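Local coordinates for hypothetical protein (Fusobacterium nucleatum subsp. nucleatum, PDB 2GSL) that might act as a ribonuclease in RNA processing, being a magnesium-binding, all-helical member of the ribonuclease III superfamily, at residues I41-L44 with N45-V48; W26-E29 with I30-Y34; L68-E71 with F72-G76. All blocks are in the same frame, centred on the assembly; numbering follows the deposited sequence.

Contact 1 of 3, residues I41-L44 with N45-V48; sequences IPTL and NKYV
Thr43 and Tyr47, one helical turn apart, send their side chains out side by side in the same direction, and this shared heading brings the methyl of the threonine alongside the aromatic ring. Thr43 CG2 lies 3.4 Å from Tyr47 CE1. The threonine OG1 lies beside the backbone N (chi1 -53°), hydrogen-bonded to Asn40 OD1 just ahead of the helix, and this leaves CG2 anti to that N and next to the ring. The carbonyl oxygen Thr43 O does double service: it accepts the amide Tyr47 N at 3.0 Å and sits at the edge of the Tyr47 ring, near its plane. Ile41 and Asn45 likewise run alongside each other. On another side of the helix the contact is apolar and looser, Leu44 CD1 lying 4.3 Å from Val48 CG2. Backbone bonds from residue i+4 to residue i join all four pairs; that from Asn45 N to Ile41 O, at 2.8 Å, is nearly linear. These residues form the first turns of helix 41-52, whose Leu44 and Val48 rest on Tyr34, Ile30 and Arg31 of helix 15-34, while Ile41, Leu44, Asn45 and Val48 pack on Leu16 and Phe20 of the second subunit.

Contact 2 of 3, residues W26-E29 with I30-Y34; sequences WELE and IRKYY
Ile30 packs against Trp26 from the following turn of helix 15-34, its CG1 coming over one face of the indole toward the rim. The contact is a CH-pi interaction, with Ile30 CG1 4.2 Å from the centroid of the Trp26 five-membered ring. The indole itself is fixed at its nitrogen, since NE1 is hydrogen-bonded to Lys51 O. Glu29 serves a different face of the helix. Its chain folds at chi2 (-49°) and runs beside Lys32, heading off in a common direction, to form an i to i+3 salt bridge with Glu29 OE1 3.2 Å from Lys32 NZ. The same ammonium group is hydrogen-bonded to Tyr110 OH of the second subunit. Glu27 makes the tighter ionic pair, with Arg31 at i+4. The guanidinium grips it side-on: Arg31 NE meets Glu27 OE1 at 2.9 Å, and Arg31 NH2 meets Glu27 OE2 at 2.7 Å. The two planes are 75° apart, so both oxygens are approached from above the carboxylate plane. That grip leaves NH1 of Arg31 for a salt bridge with Asp23 of the second subunit and a hydrogen bond to Phe20 O there, and the same guanidinium makes a cation-pi contact with the Phe20 ring of that subunit. Such i to i+3 and i to i+4 ion pairs are classic features of a helix surface; here their basic partners bond across the dimer interface of a ribonuclease III domain, on the helix that carries the Phe-Leu-Gly-Asp-Ala signature and the chain's own active-site Asp23.

Contact 3 of 3, residues L68-E71 with F72-G76; sequences LDEE and FKVIG
The chain turns from extended at Leu68 and Asp69 (psi 157° at Asp69) into helix at Glu70, and the oxygen Asp69 O receives two amides, Lys73 N at 3.1 Å in a well-directed bond and Phe72 N in a weak one. Val74 N then bonds to Glu70 O, 3.1 Å away, and the regular helical pattern is under way. Phe72 is the hub of the side-chain packing. Leu68 crosses it at about a right angle, with Leu68 CD2 4.0 Å from Phe72 CB. Asp69 instead runs alongside the aromatic side chain and brings its CB to 3.9 Å from Phe72 CD1. The carboxylate of Glu71 takes a third approach: the chain, extended beyond CG, crosses the phenylalanine obliquely and carries OE1 over one face of the ring, 4.1 Å from Phe72 CZ. This is the entry into helix 70-80 of the ribonuclease III domain. Asp69 holds the N-cap position, yet its side chain makes no capping bond; its OD2 lies close to the like-charged Glu117. Leu68 and Phe72 both lean on Met109 of helix 93-111, and Ile75 reaches Ala108 there. Lys73 reaches back along the start of the helix. With CG beside the backbone N (chi1 -64°) and the rest of the chain extended, its methylenes pass the carbonyl of Leu68, and its NZ makes a weak hydrogen bond to Asn66 O.

How the contacts relate
Contact 2, on helix 15-34, and contact 1, on helix 41-52, belong to successive helices and meet directly: their centres are 11 Å apart, and Tyr47 CD2 lies 3.4 Å from Tyr34 CE1. Val48 of contact 1 packs on Glu27 and Arg31, the ion pair of contact 2 whose arginine also reaches the second subunit, which contact 1 touches as well. The bound magnesium ion, held by Asp23 and Glu103, is about 6 Å from the side chain of Trp26 and about 11 Å from that of Val48. Contact 3 stands apart, across the centre of the chain, its centre 23 Å from that of contact 2 and 32 Å from that of contact 1.

Contact 1 of 3, residues I41-L44 with N45-V48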
loop_
_atom_site.group_PDB
_atom_site.type_symbol
_atom_site.label_atom_id
_atom_site.label_comp_id
_atom_site.label_asym_id
_atom_site.label_seq_id
_atom_site.Cartn_x
_atom_site.Cartn_y
_atom_site.Cartn_z
ATOM N N ILE A 41 5.264 -9.736 -14.803
ATOM C CA ILE A 41 5.900 -8.986 -13.728
ATOM C C ILE A 41 6.776 -7.823 -14.180
ATOM O O ILE A 41 6.519 -6.673 -13.813
ATOM C CB ILE A 41 6.702 -9.912 -12.808
ATOM C CG1 ILE A 41 5.789 -11.041 -12.313
ATOM C CG2 ILE A 41 7.234 -9.126 -11.626
ATOM C CD1 ILE A 41 4.494 -10.544 -11.662
ATOM N N PRO A 42 7.808 -8.098 -14.992
ATOM C CA PRO A 42 8.682 -7.017 -15.453
ATOM C C PRO A 42 7.910 -5.832 -16.022
ATOM O O PRO A 42 8.149 -4.690 -15.646
ATOM C CB PRO A 42 9.569 -7.709 -16.484
ATOM C CG PRO A 42 8.717 -8.854 -16.957
ATOM C CD PRO A 42 8.118 -9.357 -15.689
ATOM N N THR A 43 6.967 -6.104 -16.914
ATOM C CA THR A 43 6.166 -5.041 -17.521
ATOM C C THR A 43 5.263 -4.347 -16.502
ATOM O O THR A 43 5.215 -3.119 -16.429
ATOM C CB THR A 43 5.297 -5.608 -18.636
ATOM O OG1 THR A 43 6.132 -6.326 -19.552
ATOM C CG2 THR A 43 4.574 -4.497 -19.366
ATOM N N LEU A 44 4.529 -5.150 -15.737
ATOM C CA LEU A 44 3.638 -4.652 -14.699
ATOM C C LEU A 44 4.372 -3.652 -13.805
ATOM O O LEU A 44 3.921 -2.524 -13.615
ATOM C CB LEU A 44 3.154 -5.821 -13.849
ATOM C CG LEU A 44 2.334 -5.451 -12.616
ATOM C CD1 LEU A 44 1.054 -4.747 -13.040
ATOM C CD2 LEU A 44 2.015 -6.710 -11.842
ATOM N N ASN A 45 5.505 -4.091 -13.262
ATOM C CA ASN A 45 6.335 -3.277 -12.389
ATOM C C ASN A 45 6.743 -1.976 -13.074
ATOM O O ASN A 45 6.712 -0.906 -12.465
ATOM C CB ASN A 45 7.579 -4.070 -11.969
ATOM C CG ASN A 45 7.252 -5.218 -11.009
ATOM O OD1 ASN A 45 6.374 -6.042 -11.276
ATOM N ND2 ASN A 45 7.966 -5.271 -9.889
ATOM N N LYS A 46 7.118 -2.071 -14.345
ATOM C CA LYS A 46 7.519 -0.902 -15.121
ATOM C C LYS A 46 6.426 0.168 -15.179
ATOM O O LYS A 46 6.716 1.355 -15.017
ATOM C CB LYS A 46 7.897 -1.324 -16.542
ATOM C CG LYS A 46 8.236 -0.168 -17.466
ATOM C CD LYS A 46 8.586 -0.651 -18.863
ATOM C CE LYS A 46 7.405 -1.304 -19.548
ATOM N NZ LYS A 46 7.843 -1.940 -20.828
ATOM N N TYR A 47 5.184 -0.248 -15.421
ATOM C CA TYR A 47 4.053 0.694 -15.489
ATOM C C TYR A 47 3.711 1.286 -14.119
ATOM O O TYR A 47 3.238 2.424 -14.023
ATOM C CB TYR A 47 2.788 0.019 -16.048
ATOM C CG TYR A 47 2.794 -0.194 -17.544
ATOM C CD1 TYR A 47 3.755 -1.001 -18.143
ATOM C CD2 TYR A 47 1.835 0.406 -18.362
ATOM C CE1 TYR A 47 3.769 -1.211 -19.517
ATOM C CE2 TYR A 47 1.839 0.202 -19.745
ATOM C CZ TYR A 47 2.814 -0.612 -20.314
ATOM O OH TYR A 47 2.851 -0.835 -21.675
ATOM N N VAL A 48 3.937 0.499 -13.069
ATOM C CA VAL A 48 3.655 0.935 -11.713
ATOM C C VAL A 48 4.634 2.024 -11.296
ATOM O O VAL A 48 4.220 3.094 -10.836
ATOM C CB VAL A 48 3.753 -0.232 -10.721
ATOM C CG1 VAL A 48 3.537 0.271 -9.310
ATOM C CG2 VAL A 48 2.717 -1.291 -11.068
#

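Contact 2 of 3, residues W26-E29 with I30-Y34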
loop_
_atom_site.group_PDB
_atom_site.type_symbol
_atom_site.label_atom_id
_atom_site.label_comp_id
_atom_site.label_asym_id
_atom_site.label_seq_id
_atom_site.Cartn_x
_atom_site.Cartn_y
_atom_site.Cartn_z
ATOM N N TRP A 26 -1.339 5.024 -2.338
ATOM C CA TRP A 26 -1.080 5.313 -3.751
ATOM C C TRP A 26 -0.608 4.050 -4.453
ATOM O O TRP A 26 -1.159 3.687 -5.498
ATOM C CB TRP A 26 -0.016 6.410 -3.886
ATOM C CG TRP A 26 0.119 6.969 -5.255
ATOM C CD1 TRP A 26 1.105 6.704 -6.149
ATOM C CD2 TRP A 26 -0.757 7.911 -5.889
ATOM N NE1 TRP A 26 0.897 7.418 -7.307
ATOM C CE2 TRP A 26 -0.245 8.158 -7.173
ATOM C CE3 TRP A 26 -1.939 8.548 -5.501
ATOM C CZ2 TRP A 26 -0.856 9.042 -8.059
ATOM C CZ3 TRP A 26 -2.550 9.427 -6.383
ATOM C CH2 TRP A 26 -2.015 9.656 -7.647
ATOM N N GLU A 27 0.388 3.366 -3.888
ATOM C CA GLU A 27 0.870 2.144 -4.535
ATOM C C GLU A 27 -0.301 1.217 -4.799
ATOM O O GLU A 27 -0.553 0.838 -5.943
ATOM C CB GLU A 27 1.933 1.416 -3.690
ATOM C CG GLU A 27 3.373 1.668 -4.149
ATOM C CD GLU A 27 3.937 0.577 -5.065
ATOM O OE1 GLU A 27 3.377 0.315 -6.145
ATOM O OE2 GLU A 27 4.970 -0.032 -4.718
ATOM N N LEU A 28 -1.034 0.877 -3.740
ATOM C CA LEU A 28 -2.186 -0.030 -3.840
ATOM C C LEU A 28 -3.100 0.273 -5.014
ATOM O O LEU A 28 -3.369 -0.601 -5.830
ATOM C CB LEU A 28 -3.008 0.007 -2.549
ATOM C CG LEU A 28 -4.179 -0.959 -2.494
ATOM C CD1 LEU A 28 -3.699 -2.358 -2.881
ATOM C CD2 LEU A 28 -4.756 -0.958 -1.109
ATOM N N GLU A 29 -3.584 1.504 -5.090
ATOM C CA GLU A 29 -4.459 1.891 -6.172
ATOM C C GLU A 29 -3.784 1.702 -7.531
ATOM O O GLU A 29 -4.400 1.165 -8.452
ATOM C CB GLU A 29 -4.908 3.336 -5.987
ATOM C CG GLU A 29 -5.900 3.502 -4.853
ATOM C CD GLU A 29 -7.044 2.490 -4.929
ATOM O OE1 GLU A 29 -7.162 1.637 -4.010
ATOM O OE2 GLU A 29 -7.813 2.552 -5.914
ATOM N N ILE A 30 -2.521 2.117 -7.660
ATOM C CA ILE A 30 -1.809 1.972 -8.937
ATOM C C ILE A 30 -1.622 0.502 -9.313
ATOM O O ILE A 30 -1.884 0.112 -10.449
ATOM C CB ILE A 30 -0.424 2.693 -8.921
ATOM C CG1 ILE A 30 -0.633 4.203 -8.809
ATOM C CG2 ILE A 30 0.344 2.408 -10.196
ATOM C CD1 ILE A 30 -1.591 4.774 -9.835
ATOM N N ARG A 31 -1.189 -0.326 -8.373
ATOM C CA ARG A 31 -1.009 -1.724 -8.718
ATOM C C ARG A 31 -2.342 -2.342 -9.116
ATOM O O ARG A 31 -2.411 -3.131 -10.068
ATOM C CB ARG A 31 -0.404 -2.483 -7.559
ATOM C CG ARG A 31 0.948 -1.955 -7.176
ATOM C CD ARG A 31 1.582 -2.920 -6.235
ATOM N NE ARG A 31 2.895 -2.498 -5.796
ATOM C CZ ARG A 31 3.641 -3.197 -4.944
ATOM N NH1 ARG A 31 3.179 -4.347 -4.460
ATOM N NH2 ARG A 31 4.836 -2.749 -4.562
ATOM N N LYS A 32 -3.408 -1.970 -8.407
ATOM C CA LYS A 32 -4.736 -2.496 -8.710
ATOM C C LYS A 32 -5.137 -2.294 -10.165
ATOM O O LYS A 32 -5.506 -3.247 -10.853
ATOM C CB LYS A 32 -5.800 -1.838 -7.840
ATOM C CG LYS A 32 -5.846 -2.318 -6.423
ATOM C CD LYS A 32 -7.261 -2.177 -5.875
ATOM C CE LYS A 32 -7.745 -0.736 -5.953
ATOM N NZ LYS A 32 -9.070 -0.521 -5.297
ATOM N N TYR A 33 -5.089 -1.042 -10.616
ATOM C CA TYR A 33 -5.455 -0.696 -11.984
ATOM C C TYR A 33 -4.603 -1.410 -13.020
ATOM O O TYR A 33 -5.104 -1.808 -14.057
ATOM C CB TYR A 33 -5.337 0.820 -12.202
ATOM C CG TYR A 33 -5.431 1.259 -13.663
ATOM C CD1 TYR A 33 -4.287 1.646 -14.374
ATOM C CD2 TYR A 33 -6.667 1.321 -14.320
ATOM C CE1 TYR A 33 -4.369 2.095 -15.701
ATOM C CE2 TYR A 33 -6.762 1.764 -15.648
ATOM C CZ TYR A 33 -5.608 2.151 -16.329
ATOM O OH TYR A 33 -5.685 2.606 -17.628
ATOM N N TYR A 34 -3.316 -1.569 -12.753
ATOM C CA TYR A 34 -2.467 -2.212 -13.728
ATOM C C TYR A 34 -2.491 -3.714 -13.610
ATOM O O TYR A 34 -2.127 -4.408 -14.544
ATOM C CB TYR A 34 -1.033 -1.684 -13.620
ATOM C CG TYR A 34 -0.829 -0.346 -14.313
ATOM C CD1 TYR A 34 -1.048 -0.212 -15.689
ATOM C CD2 TYR A 34 -0.412 0.781 -13.600
ATOM C CE1 TYR A 34 -0.859 1.004 -16.340
ATOM C CE2 TYR A 34 -0.221 2.005 -14.240
ATOM C CZ TYR A 34 -0.449 2.108 -15.613
ATOM O OH TYR A 34 -0.292 3.315 -16.254
#

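Contact 3 of 3, residues L68-E71 with F72-G76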
loop_
_atom_site.group_PDB
_atom_site.type_symbol
_atom_site.label_atom_id
_atom_site.label_comp_id
_atom_site.label_asym_id
_atom_site.label_seq_id
_atom_site.Cartn_x
_atom_site.Cartn_y
_atom_site.Cartn_z
ATOM N N LEU A 68 -9.006 21.275 -4.947
ATOM C CA LEU A 68 -9.309 20.508 -3.730
ATOM C C LEU A 68 -9.947 21.362 -2.623
ATOM O O LEU A 68 -9.631 22.542 -2.479
ATOM C CB LEU A 68 -8.033 19.843 -3.188
ATOM C CG LEU A 68 -7.581 18.500 -3.785
ATOM C CD1 LEU A 68 -7.291 18.648 -5.253
ATOM C CD2 LEU A 68 -6.341 18.000 -3.057
ATOM N N ASP A 69 -10.844 20.764 -1.844
ATOM C CA ASP A 69 -11.499 21.493 -0.763
ATOM C C ASP A 69 -10.455 22.194 0.101
ATOM O O ASP A 69 -9.290 21.791 0.139
ATOM C CB ASP A 69 -12.334 20.552 0.126
ATOM C CG ASP A 69 -13.502 19.899 -0.614
ATOM O OD1 ASP A 69 -14.230 20.608 -1.342
ATOM O OD2 ASP A 69 -13.700 18.674 -0.455
ATOM N N GLU A 70 -10.887 23.243 0.794
ATOM C CA GLU A 70 -10.021 24.028 1.669
ATOM C C GLU A 70 -9.191 23.174 2.627
ATOM O O GLU A 70 -7.963 23.311 2.698
ATOM C CB GLU A 70 -10.870 25.015 2.479
ATOM C CG GLU A 70 -11.008 26.388 1.846
ATOM C CD GLU A 70 -9.698 27.158 1.865
ATOM O OE1 GLU A 70 -9.646 28.270 1.288
ATOM O OE2 GLU A 70 -8.719 26.649 2.462
ATOM N N GLU A 71 -9.875 22.306 3.369
ATOM C CA GLU A 71 -9.233 21.425 4.345
ATOM C C GLU A 71 -8.003 20.697 3.795
ATOM O O GLU A 71 -7.009 20.503 4.503
ATOM C CB GLU A 71 -10.259 20.408 4.859
ATOM C CG GLU A 71 -9.683 19.229 5.632
ATOM C CD GLU A 71 -10.767 18.278 6.120
ATOM O OE1 GLU A 71 -11.661 17.908 5.314
ATOM O OE2 GLU A 71 -10.720 17.892 7.312
ATOM N N PHE A 72 -8.077 20.303 2.530
ATOM C CA PHE A 72 -6.992 19.590 1.884
ATOM C C PHE A 72 -5.900 20.518 1.401
ATOM O O PHE A 72 -4.714 20.208 1.517
ATOM C CB PHE A 72 -7.546 18.770 0.724
ATOM C CG PHE A 72 -8.488 17.701 1.160
ATOM C CD1 PHE A 72 -9.781 17.644 0.661
ATOM C CD2 PHE A 72 -8.097 16.777 2.122
ATOM C CE1 PHE A 72 -10.674 16.677 1.126
ATOM C CE2 PHE A 72 -8.974 15.813 2.592
ATOM C CZ PHE A 72 -10.262 15.758 2.099
ATOM N N LYS A 73 -6.299 21.656 0.851
ATOM C CA LYS A 73 -5.337 22.628 0.360
ATOM C C LYS A 73 -4.340 22.976 1.471
ATOM O O LYS A 73 -3.144 23.144 1.215
ATOM C CB LYS A 73 -6.058 23.894 -0.110
ATOM C CG LYS A 73 -6.999 23.702 -1.292
ATOM C CD LYS A 73 -7.440 25.052 -1.848
ATOM C CE LYS A 73 -7.940 24.934 -3.286
ATOM N NZ LYS A 73 -8.201 26.274 -3.919
ATOM N N VAL A 74 -4.847 23.075 2.703
ATOM C CA VAL A 74 -4.039 23.389 3.883
ATOM C C VAL A 74 -2.995 22.292 4.103
ATOM O O VAL A 74 -1.790 22.564 4.182
ATOM C CB VAL A 74 -4.938 23.513 5.168
ATOM C CG1 VAL A 74 -4.085 23.815 6.402
ATOM C CG2 VAL A 74 -5.968 24.623 4.985
ATOM N N ILE A 75 -3.475 21.053 4.202
ATOM C CA ILE A 75 -2.610 19.898 4.408
ATOM C C ILE A 75 -1.537 19.854 3.332
ATOM O O ILE A 75 -0.349 19.683 3.623
ATOM C CB ILE A 75 -3.422 18.596 4.371
ATOM C CG1 ILE A 75 -4.434 18.608 5.510
ATOM C CG2 ILE A 75 -2.496 17.391 4.469
ATOM C CD1 ILE A 75 -5.266 17.369 5.595
ATOM N N GLY A 76 -1.961 20.025 2.085
ATOM C CA GLY A 76 -1.017 20.012 0.990
ATOM C C GLY A 76 0.075 21.046 1.172
ATOM O O GLY A 76 1.260 20.733 1.048
#